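Local coordinates for small ribosomal subunit protein uS8 (Aquifex aeolicus, PDB 3RF2) that probably binds directly to the central domain of 16S rRNA as a primary binding protein and helps coordinate assembly of the platform of the 30S ribosomal subunit, at residues Ala8-Ala13 against Arg35-Leu40; Arg128-Val133 against Ala140-Asp145; Thr144-Met149 against Arg155-Gly160. All coordinates share one frame; numbering follows the deposited sequence.

Contact 1 (Ala8-Ala13 against Arg35-Leu40); sequences ADMFSA and RILDVL
Met-10 reaches across from helix 6-19 and sets its terminal methyl between two branches of helix 31-43: CE lies 4.1 Å from CG2 of Ile-36 and 4.2 Å from CD2 of Leu-37. The chain runs straight out from its helix, CG anti to the backbone N (chi1 -175°), and bends at the sulfur, which turns CE from the line of the chain. Met-10 and Ile-36 point in opposing directions and slide past one another, while Leu-37 meets the methionine aslant. Beside them Phe-11 offers its ring edge: CE1 comes to 4.4 Å from CG2 of Ile-36, the methyl lying near the ring plane and not over a face. CG2 of Ile-36 thus meets both Met-10 and Phe-11. The two short axes stay 12.6 Å apart at a crossing angle of -41°, so backbone never meets backbone and long side chains bridge the interval. Ile-36 also packs on Ile-141, Leu-37 on Ile-46 and Trp-49, and Phe-11 on Ile-113, which places the helix pair between the sheets of the protein. All four touching residues are buried and apolar at the contact, which implies cohesion by dispersion and the hydrophobic effect, with only apolar contacts between the two segments.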
ATOM      1  N   ALA A   8      -1.845   6.133   6.585  1.00 49.25           N
ATOM      2  CA  ALA A   8      -0.544   6.267   7.230  1.00 49.04           C
ATOM      3  C   ALA A   8      -0.158   4.992   7.984  1.00 49.95           C
ATOM      4  O   ALA A   8       1.002   4.601   8.008  1.00 50.99           O
ATOM      5  CB  ALA A   8      -0.529   7.478   8.170  1.00 48.84           C
ATOM      6  N   ASP A   9      -1.133   4.342   8.603  1.00 49.63           N
ATOM      7  CA  ASP A   9      -0.840   3.150   9.396  1.00 49.86           C
ATOM      8  C   ASP A   9      -0.469   1.945   8.507  1.00 47.66           C
ATOM      9  O   ASP A   9       0.309   1.078   8.904  1.00 51.77           O
ATOM     10  CB  ASP A   9      -2.001   2.847  10.350  1.00 54.97           C
ATOM     11  CG  ASP A   9      -2.239   3.979  11.361  1.00 65.63           C
ATOM     12  OD1 ASP A   9      -1.252   4.532  11.901  1.00 67.03           O
ATOM     13  OD2 ASP A   9      -3.417   4.324  11.609  1.00 70.05           O
ATOM     14  N   MET A  10      -1.017   1.920   7.297  1.00 40.14           N
ATOM     15  CA  MET A  10      -0.617   0.951   6.283  1.00 42.00           C
ATOM     16  C   MET A  10       0.848   1.134   5.871  1.00 44.69           C
ATOM     17  O   MET A  10       1.569   0.152   5.658  1.00 47.01           O
ATOM     18  CB  MET A  10      -1.524   1.068   5.048  1.00 40.41           C
ATOM     19  CG  MET A  10      -1.268   0.025   3.968  1.00 41.02           C
ATOM     20  SD  MET A  10      -2.328   0.185   2.507  1.00 43.94           S
ATOM     21  CE  MET A  10      -1.414   1.386   1.529  1.00 39.21           C
ATOM     22  N   PHE A  11       1.284   2.387   5.737  1.00 41.46           N
ATOM     23  CA  PHE A  11       2.648   2.639   5.282  1.00 38.59           C
ATOM     24  C   PHE A  11       3.611   2.070   6.309  1.00 38.83           C
ATOM     25  O   PHE A  11       4.600   1.422   5.952  1.00 34.28           O
ATOM     26  CB  PHE A  11       2.905   4.125   5.063  1.00 39.06           C
ATOM     27  CG  PHE A  11       2.203   4.689   3.865  1.00 39.89           C
ATOM     28  CD1 PHE A  11       1.704   3.850   2.882  1.00 40.55           C
ATOM     29  CD2 PHE A  11       2.038   6.064   3.723  1.00 40.04           C
ATOM     30  CE1 PHE A  11       1.051   4.365   1.768  1.00 38.67           C
ATOM     31  CE2 PHE A  11       1.390   6.588   2.620  1.00 37.30           C
ATOM     32  CZ  PHE A  11       0.891   5.734   1.642  1.00 36.73           C
ATOM     33  N   SER A  12       3.292   2.299   7.581  1.00 42.11           N
ATOM     34  CA  SER A  12       4.069   1.779   8.709  1.00 45.92           C
ATOM     35  C   SER A  12       4.191   0.256   8.698  1.00 47.04           C
ATOM     36  O   SER A  12       5.300  -0.279   8.728  1.00 49.45           O
ATOM     37  CB  SER A  12       3.460   2.227  10.042  1.00 44.08           C
ATOM     38  OG  SER A  12       4.014   3.472  10.438  1.00 47.81           O
ATOM     39  N   ALA A  13       3.051  -0.429   8.692  1.00 45.91           N
ATOM     40  CA  ALA A  13       3.030  -1.884   8.563  1.00 45.36           C
ATOM     41  C   ALA A  13       3.923  -2.359   7.400  1.00 43.69           C
ATOM     42  O   ALA A  13       4.761  -3.259   7.550  1.00 40.83           O
ATOM     43  CB  ALA A  13       1.596  -2.372   8.362  1.00 42.64           C
ATOM     44  N   ARG A  35      -6.683   1.610  -4.322  1.00 41.15           N
ATOM     45  CA  ARG A  35      -6.208   2.381  -5.467  1.00 42.04           C
ATOM     46  C   ARG A  35      -4.750   2.709  -5.286  1.00 38.16           C
ATOM     47  O   ARG A  35      -4.013   2.824  -6.259  1.00 37.31           O
ATOM     48  CB  ARG A  35      -7.008   3.660  -5.689  1.00 48.08           C
ATOM     49  CG  ARG A  35      -8.272   3.454  -6.500  1.00 58.69           C
ATOM     50  CD  ARG A  35      -8.844   4.776  -6.982  1.00 65.60           C
ATOM     51  NE  ARG A  35     -10.194   4.623  -7.520  1.00 68.53           N
ATOM     52  CZ  ARG A  35     -11.283   4.544  -6.765  1.00 69.36           C
ATOM     53  NH1 ARG A  35     -11.171   4.592  -5.446  1.00 66.33           N
ATOM     54  NH2 ARG A  35     -12.480   4.404  -7.324  1.00 74.04           N
ATOM     55  N   ILE A  36      -4.340   2.867  -4.033  1.00 34.97           N
ATOM     56  CA  ILE A  36      -2.941   3.177  -3.726  1.00 34.20           C
ATOM     57  C   ILE A  36      -2.034   1.976  -4.008  1.00 29.03           C
ATOM     58  O   ILE A  36      -1.015   2.106  -4.671  1.00 30.58           O
ATOM     59  CB  ILE A  36      -2.766   3.627  -2.271  1.00 31.32           C
ATOM     60  CG1 ILE A  36      -3.397   5.011  -2.069  1.00 31.24           C
ATOM     61  CG2 ILE A  36      -1.282   3.687  -1.906  1.00 25.00           C
ATOM     62  CD1 ILE A  36      -3.446   5.423  -0.621  1.00 27.52           C
ATOM     63  N   LEU A  37      -2.450   0.811  -3.526  1.00 30.30           N
ATOM     64  CA  LEU A  37      -1.734  -0.430  -3.765  1.00 33.60           C
ATOM     65  C   LEU A  37      -1.648  -0.733  -5.237  1.00 37.11           C
ATOM     66  O   LEU A  37      -0.686  -1.347  -5.688  1.00 37.86           O
ATOM     67  CB  LEU A  37      -2.411  -1.576  -3.048  1.00 32.78           C
ATOM     68  CG  LEU A  37      -2.303  -1.531  -1.536  1.00 32.91           C
ATOM     69  CD1 LEU A  37      -3.151  -2.641  -0.901  1.00 32.96           C
ATOM     70  CD2 LEU A  37      -0.877  -1.727  -1.213  1.00 28.12           C
ATOM     71  N   ASP A  38      -2.651  -0.306  -5.992  1.00 38.56           N
ATOM     72  CA  ASP A  38      -2.653  -0.540  -7.431  1.00 37.21           C
ATOM     73  C   ASP A  38      -1.615   0.327  -8.120  1.00 33.42           C
ATOM     74  O   ASP A  38      -0.964  -0.114  -9.081  1.00 35.16           O
ATOM     75  CB  ASP A  38      -4.038  -0.303  -8.027  1.00 44.56           C
ATOM     76  CG  ASP A  38      -4.776  -1.597  -8.316  1.00 55.16           C
ATOM     77  OD1 ASP A  38      -4.767  -2.502  -7.458  1.00 55.25           O
ATOM     78  OD2 ASP A  38      -5.345  -1.718  -9.419  1.00 62.20           O
ATOM     79  N   VAL A  39      -1.445   1.547  -7.622  1.00 27.01           N
ATOM     80  CA  VAL A  39      -0.324   2.365  -8.082  1.00 30.39           C
ATOM     81  C   VAL A  39       1.012   1.702  -7.743  1.00 31.28           C
ATOM     82  O   VAL A  39       1.917   1.633  -8.576  1.00 31.81           O
ATOM     83  CB  VAL A  39      -0.308   3.765  -7.444  1.00 31.49           C
ATOM     84  CG1 VAL A  39       0.857   4.589  -8.029  1.00 28.01           C
ATOM     85  CG2 VAL A  39      -1.666   4.470  -7.628  1.00 32.43           C
ATOM     86  N   LEU A  40       1.137   1.239  -6.506  1.00 31.54           N
ATOM     87  CA  LEU A  40       2.391   0.658  -6.040  1.00 29.11           C
ATOM     88  C   LEU A  40       2.772  -0.582  -6.870  1.00 27.57           C
ATOM     89  O   LEU A  40       3.942  -0.781  -7.205  1.00 26.84           O
ATOM     90  CB  LEU A  40       2.301   0.310  -4.550  1.00 28.00           C
ATOM     91  CG  LEU A  40       2.293   1.447  -3.521  1.00 27.48           C
ATOM     92  CD1 LEU A  40       2.195   0.883  -2.122  1.00 22.53           C
ATOM     93  CD2 LEU A  40       3.559   2.273  -3.644  1.00 24.39           C
TER

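Contact 2 (Arg128-Val133 against Ala140-Asp145); sequences RTMPYV and AIVSTD. With SO4 (sulfate ion), chain C.
Met-130 and Val-133 carry the loop 128-133 onto strand 139-144, while the loop's other end grips a sulfate ion, probably from the crystallisation liquor. Arg-128 begins the grip. Its backbone N and its NE both donate to sulfate O1, the NE bond being 3.0 Å long and nearly straight at 175°, and NH2 reaches O3 at 3.1 Å. The bend at chi3 (-54°) folds the chain round the anion, and the sulfate S lies in the guanidinium plane at its edge. Thr-129 adds a short bond of 2.6 Å from OG1 to sulfate O4; the same hydroxyl is hydrogen-bonded to the N of Gly-126. Met-130 turns from the anion to the protein interior. CG stands anti to the backbone N (chi1 175°), and bends at chi2 and chi3 bring SD to 3.8 Å from CG1 of Val-142, the two side chains meeting aslant. Ala-154 of helix 151-156 touches both residues. Pro-131 makes a looser approach, its carbonyl O lying 4.5 Å from CB of Ala-140. Val-133 closes the row with a single branch: CG2 sits 3.5 Å from the backbone N of Ala-140 and 3.9 Å from its CB. That N is hydrogen-bonded to OD1 of Asp-151, so the valine methyl packs against a polar atom already supplied with a partner, and Phe-166 of strand 161-167 adjoins both Val-133 and Ala-140. The loop therefore divides its chemistry: Met-130 and Val-133 are pressed on the strand, and the exposed Arg-128 and Thr-129, with four hydrogen bonds to three sulfate oxygens, are consistent with affinity for a phosphate-like anion, which would suit an rRNA-binding protein.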
ATOM      1  N   ARG A 128       0.007  23.185 -12.123  1.00 43.64           N
ATOM      2  CA  ARG A 128       1.318  23.768 -12.396  1.00 38.66           C
ATOM      3  C   ARG A 128       2.324  23.467 -11.295  1.00 37.22           C
ATOM      4  O   ARG A 128       3.527  23.629 -11.491  1.00 42.93           O
ATOM      5  CB  ARG A 128       1.193  25.283 -12.582  1.00 38.97           C
ATOM      6  CG  ARG A 128       0.430  25.702 -13.838  1.00 39.81           C
ATOM      7  CD  ARG A 128       0.194  27.199 -13.866  1.00 38.59           C
ATOM      8  NE  ARG A 128      -0.460  27.641 -12.640  1.00 39.46           N
ATOM      9  CZ  ARG A 128      -0.607  28.911 -12.278  1.00 41.39           C
ATOM     10  NH1 ARG A 128      -0.150  29.898 -13.043  1.00 40.27           N
ATOM     11  NH2 ARG A 128      -1.217  29.193 -11.139  1.00 43.07           N
ATOM     12  N   THR A 129       1.839  23.030 -10.141  1.00 32.16           N
ATOM     13  CA  THR A 129       2.720  22.790  -9.000  1.00 32.10           C
ATOM     14  C   THR A 129       2.739  21.328  -8.551  1.00 34.17           C
ATOM     15  O   THR A 129       2.759  21.038  -7.361  1.00 34.95           O
ATOM     16  CB  THR A 129       2.344  23.670  -7.800  1.00 33.19           C
ATOM     17  OG1 THR A 129       0.970  23.448  -7.456  1.00 39.67           O
ATOM     18  CG2 THR A 129       2.540  25.146  -8.136  1.00 30.34           C
ATOM     19  N   MET A 130       2.760  20.414  -9.509  1.00 36.25           N
ATOM     20  CA  MET A 130       2.789  18.996  -9.188  1.00 36.06           C
ATOM     21  C   MET A 130       4.233  18.597  -8.913  1.00 32.55           C
ATOM     22  O   MET A 130       5.078  18.668  -9.794  1.00 32.94           O
ATOM     23  CB  MET A 130       2.190  18.194 -10.347  1.00 33.60           C
ATOM     24  CG  MET A 130       2.266  16.685 -10.201  1.00 35.90           C
ATOM     25  SD  MET A 130       1.029  16.067  -9.045  1.00 35.40           S
ATOM     26  CE  MET A 130      -0.367  17.073  -9.519  1.00 36.75           C
ATOM     27  N   PRO A 131       4.516  18.156  -7.683  1.00 29.00           N
ATOM     28  CA  PRO A 131       5.892  17.930  -7.222  1.00 24.82           C
ATOM     29  C   PRO A 131       6.526  16.687  -7.831  1.00 26.55           C
ATOM     30  O   PRO A 131       5.815  15.730  -8.166  1.00 28.62           O
ATOM     31  CB  PRO A 131       5.723  17.720  -5.713  1.00 22.36           C
ATOM     32  CG  PRO A 131       4.353  17.122  -5.593  1.00 24.65           C
ATOM     33  CD  PRO A 131       3.518  17.745  -6.680  1.00 26.28           C
ATOM     34  N   TYR A 132       7.846  16.722  -7.975  1.00 21.85           N
ATOM     35  CA  TYR A 132       8.636  15.550  -8.315  1.00 21.25           C
ATOM     36  C   TYR A 132       9.210  15.000  -7.017  1.00 24.54           C
ATOM     37  O   TYR A 132       9.407  15.746  -6.034  1.00 19.72           O
ATOM     38  CB  TYR A 132       9.785  15.907  -9.264  1.00 24.56           C
ATOM     39  CG  TYR A 132       9.356  16.197 -10.683  1.00 27.01           C
ATOM     40  CD1 TYR A 132       9.555  15.267 -11.682  1.00 30.43           C
ATOM     41  CD2 TYR A 132       8.746  17.393 -11.017  1.00 27.54           C
ATOM     42  CE1 TYR A 132       9.161  15.510 -12.976  1.00 31.68           C
ATOM     43  CE2 TYR A 132       8.349  17.649 -12.319  1.00 28.39           C
ATOM     44  CZ  TYR A 132       8.567  16.702 -13.295  1.00 29.57           C
ATOM     45  OH  TYR A 132       8.187  16.934 -14.604  1.00 31.77           O
ATOM     46  N   VAL A 133       9.496  13.700  -7.020  1.00 26.33           N
ATOM     47  CA  VAL A 133      10.087  13.033  -5.871  1.00 25.31           C
ATOM     48  C   VAL A 133      11.452  12.447  -6.245  1.00 26.19           C
ATOM     49  O   VAL A 133      11.580  11.777  -7.267  1.00 24.37           O
ATOM     50  CB  VAL A 133       9.136  11.932  -5.380  1.00 26.63           C
ATOM     51  CG1 VAL A 133       9.710  11.215  -4.182  1.00 22.36           C
ATOM     52  CG2 VAL A 133       7.793  12.545  -5.029  1.00 30.58           C
ATOM     53  N   ALA A 140       5.220  10.604  -6.395  1.00 24.90           N
ATOM     54  CA  ALA A 140       4.189  11.061  -5.492  1.00 21.61           C
ATOM     55  C   ALA A 140       2.946  10.316  -5.908  1.00 26.64           C
ATOM     56  O   ALA A 140       2.693  10.132  -7.100  1.00 32.24           O
ATOM     57  CB  ALA A 140       3.968  12.562  -5.619  1.00 17.90           C
ATOM     58  N   ILE A 141       2.177   9.867  -4.926  1.00 21.39           N
ATOM     59  CA  ILE A 141       0.864   9.326  -5.217  1.00 26.98           C
ATOM     60  C   ILE A 141      -0.173  10.407  -4.922  1.00 25.83           C
ATOM     61  O   ILE A 141      -0.209  10.948  -3.816  1.00 26.40           O
ATOM     62  CB  ILE A 141       0.586   8.060  -4.382  1.00 30.19           C
ATOM     63  CG1 ILE A 141       1.553   6.940  -4.804  1.00 31.72           C
ATOM     64  CG2 ILE A 141      -0.862   7.652  -4.542  1.00 28.63           C
ATOM     65  CD1 ILE A 141       1.590   5.766  -3.862  1.00 33.87           C
ATOM     66  N   VAL A 142      -0.998  10.725  -5.917  1.00 25.28           N
ATOM     67  CA  VAL A 142      -1.899  11.862  -5.839  1.00 28.97           C
ATOM     68  C   VAL A 142      -3.345  11.497  -6.128  1.00 35.64           C
ATOM     69  O   VAL A 142      -3.643  10.834  -7.122  1.00 34.50           O
ATOM     70  CB  VAL A 142      -1.488  12.972  -6.826  1.00 33.45           C
ATOM     71  CG1 VAL A 142      -0.053  13.438  -6.543  1.00 31.52           C
ATOM     72  CG2 VAL A 142      -1.601  12.481  -8.238  1.00 39.36           C
ATOM     73  N   SER A 143      -4.248  11.959  -5.265  1.00 35.13           N
ATOM     74  CA  SER A 143      -5.673  11.740  -5.474  1.00 41.37           C
ATOM     75  C   SER A 143      -6.259  12.852  -6.332  1.00 42.09           C
ATOM     76  O   SER A 143      -6.388  13.989  -5.877  1.00 41.47           O
ATOM     77  CB  SER A 143      -6.401  11.676  -4.134  1.00 44.73           C
ATOM     78  OG  SER A 143      -7.798  11.543  -4.329  1.00 49.16           O
ATOM     79  N   THR A 144      -6.599  12.521  -7.575  1.00 38.03           N
ATOM     80  CA  THR A 144      -7.108  13.503  -8.514  1.00 41.60           C
ATOM     81  C   THR A 144      -8.600  13.303  -8.717  1.00 43.94           C
ATOM     82  O   THR A 144      -9.190  12.363  -8.181  1.00 46.81           O
ATOM     83  CB  THR A 144      -6.450  13.362  -9.895  1.00 49.00           C
ATOM     84  OG1 THR A 144      -7.148  12.365 -10.651  1.00 51.77           O
ATOM     85  CG2 THR A 144      -4.993  12.970  -9.766  1.00 47.28           C
ATOM     86  N   ASP A 145      -9.222  14.178  -9.496  1.00 43.91           N
ATOM     87  CA  ASP A 145     -10.641  13.995  -9.768  1.00 49.50           C
ATOM     88  C   ASP A 145     -10.818  12.941 -10.868  1.00 49.67           C
ATOM     89  O   ASP A 145     -11.923  12.711 -11.360  1.00 52.89           O
ATOM     90  CB  ASP A 145     -11.323  15.320 -10.139  1.00 53.27           C
ATOM     91  CG  ASP A 145     -10.876  15.866 -11.490  1.00 56.67           C
ATOM     92  OD1 ASP A 145     -10.107  15.187 -12.207  1.00 56.70           O
ATOM     93  OD2 ASP A 145     -11.316  16.978 -11.846  1.00 60.33           O
TER
HETATM   94  S   SO4 C 170      -1.710  25.710  -9.354  1.00 74.64           S
HETATM   95  O1  SO4 C 170      -1.676  25.639 -10.816  1.00 68.75           O
HETATM   96  O2  SO4 C 170      -3.059  25.443  -8.856  1.00 76.22           O
HETATM   97  O3  SO4 C 170      -1.279  27.025  -8.880  1.00 74.07           O
HETATM   98  O4  SO4 C 170      -0.798  24.717  -8.796  1.00 77.68           O

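Contact 3 (Thr144-Met149 against Arg155-Gly160); sequences TDAGVM and RRMRKG
Two methionines meet through their sulfur ends: CE of Met-149 lies only 3.4 Å from SD of Met-157, and SD of Met-149 stands 4.0 Å from SD of Met-157. Both chains bend at chi3, and they meet at a slant, so that the methyl of one comes against the sulfur of the other. The CE of Met-157 passes on to CB of Ala-146 at 3.8 Å. The same CB is flanked by CD and CE of Lys-159, whose aliphatic chain thereby shares the alanine with the methionine. At its end Lys-159 turns at chi4 (-56°), bringing NZ to 3.5 Å from OD1 of Asp-145, a long and weak salt bridge between side chains that cross at about a right angle. Thr-144 shapes the loop that offers these groups. Its OG1 accepts from Ala-146 N at 2.6 Å, forming an ST turn, and donates to Gly-147 O, in the carbonyl plane on a lone pair; Gly-147 O also receives Thr-144 N. CB of Thr-144 points toward the second segment, 3.5 Å from Gly-160 O. A valine here would probably leave Ala-146 N without its acceptor and remove one of the two donors to Gly-147 O, freeing the turn to shift against Lys-159. Helix 151-156 ends in a Schellman motif, with Arg-158 as the positive-phi C-prime residue donating its N to Arg-155 O and Lys-159 N bonded to Ala-154 O. Thus the hairpin loop is stiffened by bonds within itself, whereas its hold on the turn that follows the helix combines sulfur and methyl packing with a weak ion pair at the surface.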
ATOM      1  N   THR A 144      -6.599  12.521  -7.575  1.00 38.03           N
ATOM      2  CA  THR A 144      -7.108  13.503  -8.514  1.00 41.60           C
ATOM      3  C   THR A 144      -8.600  13.303  -8.717  1.00 43.94           C
ATOM      4  O   THR A 144      -9.190  12.363  -8.181  1.00 46.81           O
ATOM      5  CB  THR A 144      -6.450  13.362  -9.895  1.00 49.00           C
ATOM      6  OG1 THR A 144      -7.148  12.365 -10.651  1.00 51.77           O
ATOM      7  CG2 THR A 144      -4.993  12.970  -9.766  1.00 47.28           C
ATOM      8  N   ASP A 145      -9.222  14.178  -9.496  1.00 43.91           N
ATOM      9  CA  ASP A 145     -10.641  13.995  -9.768  1.00 49.50           C
ATOM     10  C   ASP A 145     -10.818  12.941 -10.868  1.00 49.67           C
ATOM     11  O   ASP A 145     -11.923  12.711 -11.360  1.00 52.89           O
ATOM     12  CB  ASP A 145     -11.323  15.320 -10.139  1.00 53.27           C
ATOM     13  CG  ASP A 145     -10.876  15.866 -11.490  1.00 56.67           C
ATOM     14  OD1 ASP A 145     -10.107  15.187 -12.207  1.00 56.70           O
ATOM     15  OD2 ASP A 145     -11.316  16.978 -11.846  1.00 60.33           O
ATOM     16  N   ALA A 146      -9.712  12.313 -11.250  1.00 48.10           N
ATOM     17  CA  ALA A 146      -9.736  11.257 -12.250  1.00 47.67           C
ATOM     18  C   ALA A 146      -9.182   9.948 -11.694  1.00 48.19           C
ATOM     19  O   ALA A 146      -8.853   9.033 -12.448  1.00 47.52           O
ATOM     20  CB  ALA A 146      -8.964  11.686 -13.485  1.00 47.17           C
ATOM     21  N   GLY A 147      -9.087   9.861 -10.373  1.00 46.97           N
ATOM     22  CA  GLY A 147      -8.541   8.680  -9.730  1.00 42.06           C
ATOM     23  C   GLY A 147      -7.157   8.903  -9.130  1.00 38.27           C
ATOM     24  O   GLY A 147      -6.568   9.981  -9.254  1.00 33.33           O
ATOM     25  N   VAL A 148      -6.652   7.859  -8.475  1.00 35.16           N
ATOM     26  CA  VAL A 148      -5.408   7.897  -7.725  1.00 38.25           C
ATOM     27  C   VAL A 148      -4.305   7.437  -8.655  1.00 41.43           C
ATOM     28  O   VAL A 148      -4.421   6.373  -9.253  1.00 47.94           O
ATOM     29  CB  VAL A 148      -5.499   6.951  -6.510  1.00 39.04           C
ATOM     30  CG1 VAL A 148      -4.179   6.879  -5.762  1.00 24.31           C
ATOM     31  CG2 VAL A 148      -6.617   7.399  -5.572  1.00 38.35           C
ATOM     32  N   MET A 149      -3.238   8.226  -8.783  1.00 34.72           N
ATOM     33  CA  MET A 149      -2.227   7.970  -9.808  1.00 33.52           C
ATOM     34  C   MET A 149      -0.895   8.619  -9.450  1.00 33.42           C
ATOM     35  O   MET A 149      -0.786   9.291  -8.427  1.00 34.40           O
ATOM     36  CB  MET A 149      -2.714   8.514 -11.154  1.00 35.62           C
ATOM     37  CG  MET A 149      -3.148   9.983 -11.083  1.00 37.47           C
ATOM     38  SD  MET A 149      -3.554  10.746 -12.672  1.00 45.97           S
ATOM     39  CE  MET A 149      -5.185  10.056 -12.997  1.00 40.91           C
ATOM     40  N   ARG A 155       0.545  14.840 -14.229  1.00 36.66           N
ATOM     41  CA  ARG A 155       1.093  15.843 -15.143  1.00 38.46           C
ATOM     42  C   ARG A 155       0.635  15.585 -16.573  1.00 46.90           C
ATOM     43  O   ARG A 155       0.142  16.490 -17.251  1.00 49.29           O
ATOM     44  CB  ARG A 155       2.627  15.902 -15.082  1.00 37.29           C
ATOM     45  CG  ARG A 155       3.178  16.827 -13.997  1.00 35.77           C
ATOM     46  CD  ARG A 155       4.697  16.863 -14.014  1.00 37.74           C
ATOM     47  NE  ARG A 155       5.226  16.818 -12.660  1.00 39.51           N
ATOM     48  CZ  ARG A 155       5.699  15.723 -12.075  1.00 40.62           C
ATOM     49  NH1 ARG A 155       5.735  14.566 -12.734  1.00 39.76           N
ATOM     50  NH2 ARG A 155       6.144  15.788 -10.826  1.00 38.70           N
ATOM     51  N   ARG A 156       0.795  14.345 -17.027  1.00 50.77           N
ATOM     52  CA  ARG A 156       0.429  13.982 -18.388  1.00 52.05           C
ATOM     53  C   ARG A 156      -1.032  14.318 -18.633  1.00 53.84           C
ATOM     54  O   ARG A 156      -1.400  14.798 -19.704  1.00 54.91           O
ATOM     55  CB  ARG A 156       0.684  12.495 -18.643  1.00 55.51           C
ATOM     56  CG  ARG A 156       0.399  12.056 -20.078  1.00 59.65           C
ATOM     57  CD  ARG A 156       0.589  10.553 -20.282  1.00 60.28           C
ATOM     58  NE  ARG A 156      -0.598   9.777 -19.931  1.00 62.74           N
ATOM     59  CZ  ARG A 156      -0.675   8.944 -18.897  1.00 64.40           C
ATOM     60  NH1 ARG A 156       0.372   8.769 -18.098  1.00 63.03           N
ATOM     61  NH2 ARG A 156      -1.801   8.277 -18.668  1.00 66.00           N
ATOM     62  N   MET A 157      -1.861  14.069 -17.625  1.00 55.47           N
ATOM     63  CA  MET A 157      -3.291  14.323 -17.725  1.00 59.49           C
ATOM     64  C   MET A 157      -3.647  15.779 -17.406  1.00 64.54           C
ATOM     65  O   MET A 157      -4.825  16.143 -17.340  1.00 67.00           O
ATOM     66  CB  MET A 157      -4.060  13.380 -16.802  1.00 58.09           C
ATOM     67  CG  MET A 157      -3.962  11.915 -17.205  1.00 58.04           C
ATOM     68  SD  MET A 157      -5.120  10.857 -16.299  1.00 67.25           S
ATOM     69  CE  MET A 157      -6.667  11.724 -16.542  1.00 62.76           C
ATOM     70  N   ARG A 158      -2.628  16.612 -17.216  1.00 64.91           N
ATOM     71  CA  ARG A 158      -2.851  18.010 -16.876  1.00 65.61           C
ATOM     72  C   ARG A 158      -3.834  18.130 -15.715  1.00 61.82           C
ATOM     73  O   ARG A 158      -4.852  18.810 -15.816  1.00 59.51           O
ATOM     74  CB  ARG A 158      -3.365  18.786 -18.090  1.00 69.85           C
ATOM     75  CG  ARG A 158      -2.269  19.378 -18.969  1.00 72.69           C
ATOM     76  CD  ARG A 158      -2.425  18.944 -20.420  1.00 75.41           C
ATOM     77  NE  ARG A 158      -3.806  19.075 -20.876  1.00 76.99           N
ATOM     78  CZ  ARG A 158      -4.385  18.260 -21.754  1.00 76.26           C
ATOM     79  NH1 ARG A 158      -3.707  17.246 -22.276  1.00 75.41           N
ATOM     80  NH2 ARG A 158      -5.646  18.457 -22.108  1.00 76.46           N
ATOM     81  N   LYS A 159      -3.526  17.462 -14.609  1.00 57.75           N
ATOM     82  CA  LYS A 159      -4.403  17.513 -13.454  1.00 54.87           C
ATOM     83  C   LYS A 159      -3.670  17.813 -12.148  1.00 48.23           C
ATOM     84  O   LYS A 159      -2.454  17.625 -12.039  1.00 43.75           O
ATOM     85  CB  LYS A 159      -5.211  16.220 -13.341  1.00 57.15           C
ATOM     86  CG  LYS A 159      -6.216  16.057 -14.469  1.00 60.13           C
ATOM     87  CD  LYS A 159      -7.231  14.963 -14.185  1.00 61.05           C
ATOM     88  CE  LYS A 159      -8.315  14.945 -15.255  1.00 63.58           C
ATOM     89  NZ  LYS A 159      -8.982  16.276 -15.384  1.00 65.65           N
ATOM     90  N   GLY A 160      -4.432  18.299 -11.173  1.00 44.83           N
ATOM     91  CA  GLY A 160      -3.944  18.488  -9.824  1.00 39.39           C
ATOM     92  C   GLY A 160      -4.619  17.507  -8.891  1.00 37.58           C
ATOM     93  O   GLY A 160      -5.361  16.627  -9.331  1.00 35.19           O
TER

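In the fold
From the N terminus, contact 1 comes first: it joins helix 6-19 to helix 31-43, closing a loop that contains strand 24-28, and is finished before the others open. Contact 2 folds the chain after strand 124-125 back onto strand 139-144. Contact 3 starts where contact 2 ends, sharing Thr-144 and Asp-145, and ties the following loop to the turn after helix 151-156. The two run end to end, overlapping on those two residues, so neither encloses the other; their centres are about 8 Å apart. Ile-141 of the strand and Val-148 of the loop pack on helix 31-43, joining contact 1 to contacts 2 and 3, while Arg-155 binds Met-130 O, linking contact 3 to contact 2.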